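Local coordinates for protein CheA (PDB 6Y1Y) that probably relays signals from chemoreceptors to the flagellar motor as an autophosphorylating histidine kinase, represented here by its dimerization domain, at residues N28-E33 and V101-S106; T46-K51 and S84-V89. One frame throughout, in Å; residues are numbered along the deposited sequence.

Contact 1: N28-E33 and V101-S106; sequences NQSTIE and VTKFKS
S30 turns its hydroxyl into the backbone of the opposing helix: OG of S30 lies 3.9 Å from CA of F104 and 4.1 Å from CB of F104, van der Waals contacts with the start of the phenylalanine side chain. The same oxygen runs up against the aliphatic part of K103, with S30 OG 4.0 Å from K103 CD. K103 is fully extended, its CG anti to the backbone N (chi1 176°), which sends the chain across the groove to the other helix and lays its methylenes over S30. Its amino group ends near the chain of Q29, K103 NZ standing 4.3 Å from Q29 CB. E33 approaches from one turn further along helix 7-67. Its extended chain crosses that of K103 at a slant, and OE1 of E33 touches CD of K103 at 3.8 Å. The charged ends come close without joining, E33 OE1 to K103 NZ being 4.4 Å, so any attraction is probably a mild electrostatic one rather than a salt bridge.

The small serine fits where the backbones are nearest, the CA atoms of S30 and F104 being 6.1 Å apart. The local helix axes are 9.9 Å apart and run nearly antiparallel, at 157°. K103 also touches S26, and the F104 side chain packs on L27 and F34 of helix 7-67. Its ring stacks on F104 of the second subunit, whose F104 also packs on S30, while the charged and polar chains of Q29, E33 and K103 border the junction. A small residue at the closest approach, an aromatic pair in the interior and long polar chains along the margin make this a layer of the antiparallel helical hairpin that dimerizes into the four-helix bundle of the CheA homodimeric domain.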
loop_
_atom_site.group_PDB
_atom_site.type_symbol
_atom_site.label_atom_id
_atom_site.label_comp_id
_atom_site.label_asym_id
_atom_site.label_seq_id
_atom_site.Cartn_x
_atom_site.Cartn_y
_atom_site.Cartn_z
ATOM N N ASN B 28 2.544 6.650 12.099
ATOM C CA ASN B 28 1.124 6.434 12.347
ATOM C C ASN B 28 0.275 6.977 11.200
ATOM O O ASN B 28 -0.657 6.309 10.743
ATOM C CB ASN B 28 0.713 7.076 13.674
ATOM C CG ASN B 28 -0.759 6.890 13.978
ATOM O OD1 ASN B 28 -1.249 5.759 14.136
ATOM N ND2 ASN B 28 -1.485 8.001 14.047
ATOM N N GLN B 29 0.594 8.178 10.709
ATOM C CA GLN B 29 -0.150 8.718 9.578
ATOM C C GLN B 29 0.014 7.843 8.345
ATOM O O GLN B 29 -0.930 7.704 7.557
ATOM C CB GLN B 29 0.280 10.154 9.309
ATOM C CG GLN B 29 -0.248 11.131 10.370
ATOM C CD GLN B 29 -1.764 11.050 10.548
ATOM O OE1 GLN B 29 -2.262 10.791 11.642
ATOM N NE2 GLN B 29 -2.499 11.267 9.466
ATOM N N SER B 30 1.186 7.219 8.181
ATOM C CA SER B 30 1.374 6.326 7.039
ATOM C C SER B 30 0.527 5.072 7.180
ATOM O O SER B 30 0.017 4.561 6.180
ATOM C CB SER B 30 2.843 5.933 6.897
ATOM O OG SER B 30 3.595 6.934 6.230
ATOM N N THR B 31 0.326 4.566 8.406
ATOM C CA THR B 31 -0.580 3.424 8.544
ATOM C C THR B 31 -1.995 3.815 8.134
ATOM O O THR B 31 -2.713 3.011 7.527
ATOM C CB THR B 31 -0.587 2.856 9.970
ATOM O OG1 THR B 31 -1.245 3.775 10.852
ATOM C CG2 THR B 31 0.831 2.562 10.462
ATOM N N ILE B 32 -2.412 5.040 8.464
ATOM C CA ILE B 32 -3.743 5.513 8.092
ATOM C C ILE B 32 -3.831 5.701 6.588
ATOM O O ILE B 32 -4.849 5.371 5.961
ATOM C CB ILE B 32 -4.070 6.808 8.855
ATOM C CG1 ILE B 32 -4.222 6.498 10.347
ATOM C CG2 ILE B 32 -5.328 7.446 8.293
ATOM C CD1 ILE B 32 -3.847 7.658 11.243
ATOM N N GLU B 33 -2.761 6.216 5.984
ATOM C CA GLU B 33 -2.735 6.391 4.536
ATOM C C GLU B 33 -2.917 5.060 3.818
ATOM O O GLU B 33 -3.704 4.958 2.864
ATOM C CB GLU B 33 -1.420 7.059 4.131
ATOM C CG GLU B 33 -1.315 7.418 2.675
ATOM C CD GLU B 33 -0.200 8.405 2.390
ATOM O OE1 GLU B 33 0.718 8.550 3.228
ATOM O OE2 GLU B 33 -0.241 9.039 1.312
ATOM N N VAL B 101 4.204 4.899 -0.315
ATOM C CA VAL B 101 5.389 4.069 -0.082
ATOM C C VAL B 101 6.618 4.944 0.113
ATOM O O VAL B 101 7.413 4.729 1.037
ATOM C CB VAL B 101 5.598 3.065 -1.238
ATOM C CG1 VAL B 101 6.916 2.297 -1.043
ATOM C CG2 VAL B 101 4.419 2.095 -1.335
ATOM N N THR B 102 6.775 5.970 -0.724
ATOM C CA THR B 102 7.935 6.853 -0.618
ATOM C C THR B 102 8.000 7.545 0.743
ATOM O O THR B 102 9.076 7.624 1.359
ATOM C CB THR B 102 7.873 7.873 -1.756
ATOM O OG1 THR B 102 8.123 7.188 -2.994
ATOM C CG2 THR B 102 8.899 8.988 -1.553
ATOM N N LYS B 103 6.864 8.046 1.229
ATOM C CA LYS B 103 6.834 8.695 2.536
ATOM C C LYS B 103 7.178 7.713 3.654
ATOM O O LYS B 103 7.967 8.029 4.559
ATOM C CB LYS B 103 5.453 9.304 2.760
ATOM C CG LYS B 103 5.267 9.931 4.123
ATOM C CD LYS B 103 3.852 10.450 4.294
ATOM C CE LYS B 103 3.645 10.989 5.710
ATOM N NZ LYS B 103 2.345 11.705 5.858
ATOM N N PHE B 104 6.599 6.513 3.602
ATOM C CA PHE B 104 6.894 5.494 4.604
ATOM C C PHE B 104 8.382 5.135 4.605
ATOM O O PHE B 104 9.017 5.093 5.664
ATOM C CB PHE B 104 6.002 4.275 4.330
ATOM C CG PHE B 104 6.214 3.103 5.264
ATOM C CD1 PHE B 104 6.760 3.264 6.524
ATOM C CD2 PHE B 104 5.806 1.841 4.882
ATOM C CE1 PHE B 104 6.939 2.165 7.364
ATOM C CE2 PHE B 104 5.980 0.738 5.726
ATOM C CZ PHE B 104 6.547 0.906 6.963
ATOM N N LYS B 105 8.961 4.906 3.425
ATOM C CA LYS B 105 10.387 4.598 3.351
ATOM C C LYS B 105 11.225 5.708 3.971
ATOM O O LYS B 105 12.250 5.438 4.612
ATOM C CB LYS B 105 10.800 4.366 1.898
ATOM C CG LYS B 105 10.379 3.026 1.337
ATOM C CD LYS B 105 10.774 2.951 -0.126
ATOM C CE LYS B 105 10.710 1.527 -0.632
ATOM N NZ LYS B 105 11.120 1.455 -2.062
ATOM N N SER B 106 10.828 6.964 3.754
ATOM C CA SER B 106 11.582 8.088 4.303
ATOM C C SER B 106 11.561 8.070 5.824
ATOM O O SER B 106 12.611 8.174 6.469
ATOM C CB SER B 106 11.005 9.401 3.772
ATOM O OG SER B 106 11.758 10.515 4.222
#

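Contact 2: T46-K51 and S84-V89; sequences TIYKDK and SSLLEV
With CG of Y48 anti to the backbone N (chi1 167°) and CG of L86 likewise, the tyrosine ring and the leucine branch swing into the same space between the helices. CD1 of L86 meets the ring obliquely, 3.6 Å from CD1 of Y48, and the same methyl lies 3.8 Å from CB of K51. V89 sets CG1 between its backbone N and carbonyl carbon (chi1 68°), which divides its two methyls between two partners. CG1 reaches the edge of the Y48 ring, in its plane, and sits 3.9 Å from Y48 CB. CG2 instead packs on the branch methyl of I47, with V89 CG2 3.6 Å from I47 CG2.

K51 closes the other end of the patch. Its chain is extended as far as CE and bends only at the tip; the methylenes run past the carbonyl of S85 and the amino group comes alongside the serine side chain, K51 NZ to S85 CB 3.8 Å. Contact between the segments is thus van der Waals packing throughout. The phenol oxygen of Y48 is satisfied across the dimer, donating to the backbone O of L86 of the second subunit, and its ring meets Y48 of that subunit edge-to-face.

The L86 side chain also touches T52 and L55, one and two turns beyond Y48 on helix 7-67. S84-L87 are the last turn of helix 72-87; beyond them the chain leaves helical geometry before helix 93-125 begins, and V89, in that connection, lies against helix 7-67 and also packs on Y48 of the second subunit.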
loop_
_atom_site.group_PDB
_atom_site.type_symbol
_atom_site.label_atom_id
_atom_site.label_comp_id
_atom_site.label_asym_id
_atom_site.label_seq_id
_atom_site.Cartn_x
_atom_site.Cartn_y
_atom_site.Cartn_z
ATOM N N THR B 46 -14.494 -3.261 -6.700
ATOM C CA THR B 46 -15.888 -3.653 -6.891
ATOM C C THR B 46 -16.463 -3.022 -8.158
ATOM O O THR B 46 -17.145 -3.690 -8.949
ATOM C CB THR B 46 -16.702 -3.248 -5.660
ATOM O OG1 THR B 46 -16.141 -3.868 -4.493
ATOM C CG2 THR B 46 -18.155 -3.689 -5.812
ATOM N N ILE B 47 -16.188 -1.735 -8.375
ATOM C CA ILE B 47 -16.651 -1.063 -9.585
ATOM C C ILE B 47 -15.942 -1.632 -10.808
ATOM O O ILE B 47 -16.561 -1.848 -11.865
ATOM C CB ILE B 47 -16.459 0.461 -9.458
ATOM C CG1 ILE B 47 -17.142 1.000 -8.192
ATOM C CG2 ILE B 47 -17.025 1.172 -10.676
ATOM C CD1 ILE B 47 -18.586 0.577 -8.055
ATOM N N TYR B 48 -14.640 -1.914 -10.675
ATOM C CA TYR B 48 -13.892 -2.476 -11.796
ATOM C C TYR B 48 -14.503 -3.790 -12.257
ATOM O O TYR B 48 -14.664 -4.016 -13.464
ATOM C CB TYR B 48 -12.427 -2.694 -11.373
ATOM C CG TYR B 48 -11.606 -3.560 -12.322
ATOM C CD1 TYR B 48 -10.980 -2.999 -13.417
ATOM C CD2 TYR B 48 -11.465 -4.932 -12.109
ATOM C CE1 TYR B 48 -10.244 -3.779 -14.304
ATOM C CE2 TYR B 48 -10.721 -5.730 -12.997
ATOM C CZ TYR B 48 -10.122 -5.132 -14.082
ATOM O OH TYR B 48 -9.390 -5.891 -14.967
ATOM N N LYS B 49 -14.887 -4.659 -11.314
ATOM C CA LYS B 49 -15.460 -5.941 -11.698
ATOM C C LYS B 49 -16.847 -5.757 -12.307
ATOM O O LYS B 49 -17.202 -6.449 -13.264
ATOM C CB LYS B 49 -15.497 -6.879 -10.492
ATOM C CG LYS B 49 -14.114 -7.372 -10.078
ATOM C CD LYS B 49 -14.195 -8.323 -8.890
ATOM C CE LYS B 49 -12.834 -8.438 -8.236
ATOM N NZ LYS B 49 -12.864 -9.275 -7.006
ATOM N N ASP B 50 -17.636 -4.812 -11.782
ATOM C CA ASP B 50 -18.950 -4.537 -12.368
ATOM C C ASP B 50 -18.808 -4.067 -13.811
ATOM O O ASP B 50 -19.520 -4.542 -14.709
ATOM C CB ASP B 50 -19.688 -3.486 -11.535
ATOM C CG ASP B 50 -21.045 -3.119 -12.119
ATOM O OD1 ASP B 50 -21.916 -4.012 -12.185
ATOM O OD2 ASP B 50 -21.243 -1.941 -12.517
ATOM N N LYS B 51 -17.877 -3.148 -14.054
ATOM C CA LYS B 51 -17.687 -2.628 -15.405
ATOM C C LYS B 51 -17.134 -3.699 -16.338
ATOM O O LYS B 51 -17.553 -3.798 -17.498
ATOM C CB LYS B 51 -16.743 -1.430 -15.365
ATOM C CG LYS B 51 -17.299 -0.203 -14.647
ATOM C CD LYS B 51 -16.412 1.012 -14.901
ATOM C CE LYS B 51 -16.866 2.237 -14.135
ATOM N NZ LYS B 51 -18.203 2.701 -14.577
ATOM N N SER B 84 -13.669 3.549 -21.765
ATOM C CA SER B 84 -12.979 4.645 -21.089
ATOM C C SER B 84 -13.355 4.724 -19.613
ATOM O O SER B 84 -12.505 5.061 -18.780
ATOM C CB SER B 84 -13.235 5.976 -21.800
ATOM O OG SER B 84 -14.603 6.268 -21.936
ATOM N N SER B 85 -14.601 4.394 -19.255
ATOM C CA SER B 85 -14.939 4.362 -17.835
ATOM C C SER B 85 -14.113 3.307 -17.111
ATOM O O SER B 85 -13.635 3.530 -15.993
ATOM C CB SER B 85 -16.426 4.061 -17.654
ATOM O OG SER B 85 -17.240 5.192 -17.950
ATOM N N LEU B 86 -13.921 2.154 -17.750
ATOM C CA LEU B 86 -13.139 1.074 -17.160
ATOM C C LEU B 86 -11.666 1.450 -17.008
ATOM O O LEU B 86 -11.045 1.152 -15.980
ATOM C CB LEU B 86 -13.318 -0.182 -18.018
ATOM C CG LEU B 86 -12.619 -1.468 -17.584
ATOM C CD1 LEU B 86 -13.013 -1.824 -16.156
ATOM C CD2 LEU B 86 -12.968 -2.591 -18.527
ATOM N N LEU B 87 -11.091 2.114 -18.017
ATOM C CA LEU B 87 -9.692 2.518 -17.938
ATOM C C LEU B 87 -9.433 3.472 -16.783
ATOM O O LEU B 87 -8.316 3.523 -16.262
ATOM C CB LEU B 87 -9.247 3.181 -19.242
ATOM C CG LEU B 87 -9.188 2.320 -20.493
ATOM C CD1 LEU B 87 -8.772 3.203 -21.644
ATOM C CD2 LEU B 87 -8.166 1.205 -20.291
ATOM N N GLU B 88 -10.433 4.245 -16.371
ATOM C CA GLU B 88 -10.203 5.284 -15.374
ATOM C C GLU B 88 -10.713 4.907 -13.998
ATOM O O GLU B 88 -10.668 5.741 -13.096
ATOM C CB GLU B 88 -10.877 6.595 -15.822
ATOM C CG GLU B 88 -10.342 7.120 -17.153
ATOM C CD GLU B 88 -10.980 8.434 -17.594
ATOM O OE1 GLU B 88 -12.158 8.684 -17.261
ATOM O OE2 GLU B 88 -10.286 9.220 -18.285
ATOM N N VAL B 89 -11.116 3.647 -13.795
ATOM C CA VAL B 89 -11.876 3.336 -12.581
ATOM C C VAL B 89 -11.036 3.488 -11.308
ATOM O O VAL B 89 -11.579 3.851 -10.251
ATOM C CB VAL B 89 -12.529 1.944 -12.693
ATOM C CG1 VAL B 89 -11.502 0.853 -12.687
ATOM C CG2 VAL B 89 -13.557 1.724 -11.578
#

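In the fold
Contacts 1 and 2 are two layers along the same long helix 7-67, with centres 27 Å apart and nearest atoms about 15 Å apart. Contact 1 pairs that helix with helix 93-125, contact 2 with the end of helix 72-87. The centre of contact 1 is about 7 Å from the centre of the chain and that of contact 2 about 20 Å. Both segments of contact 2 lie between those of contact 1 along the chain, so contact 2 is nested inside the loop that contact 1 closes, and together they lay an interrupted return arm along one continuous helix. Each also presents an aromatic residue to its counterpart in the second subunit, so hairpin packing and dimerization share both layers.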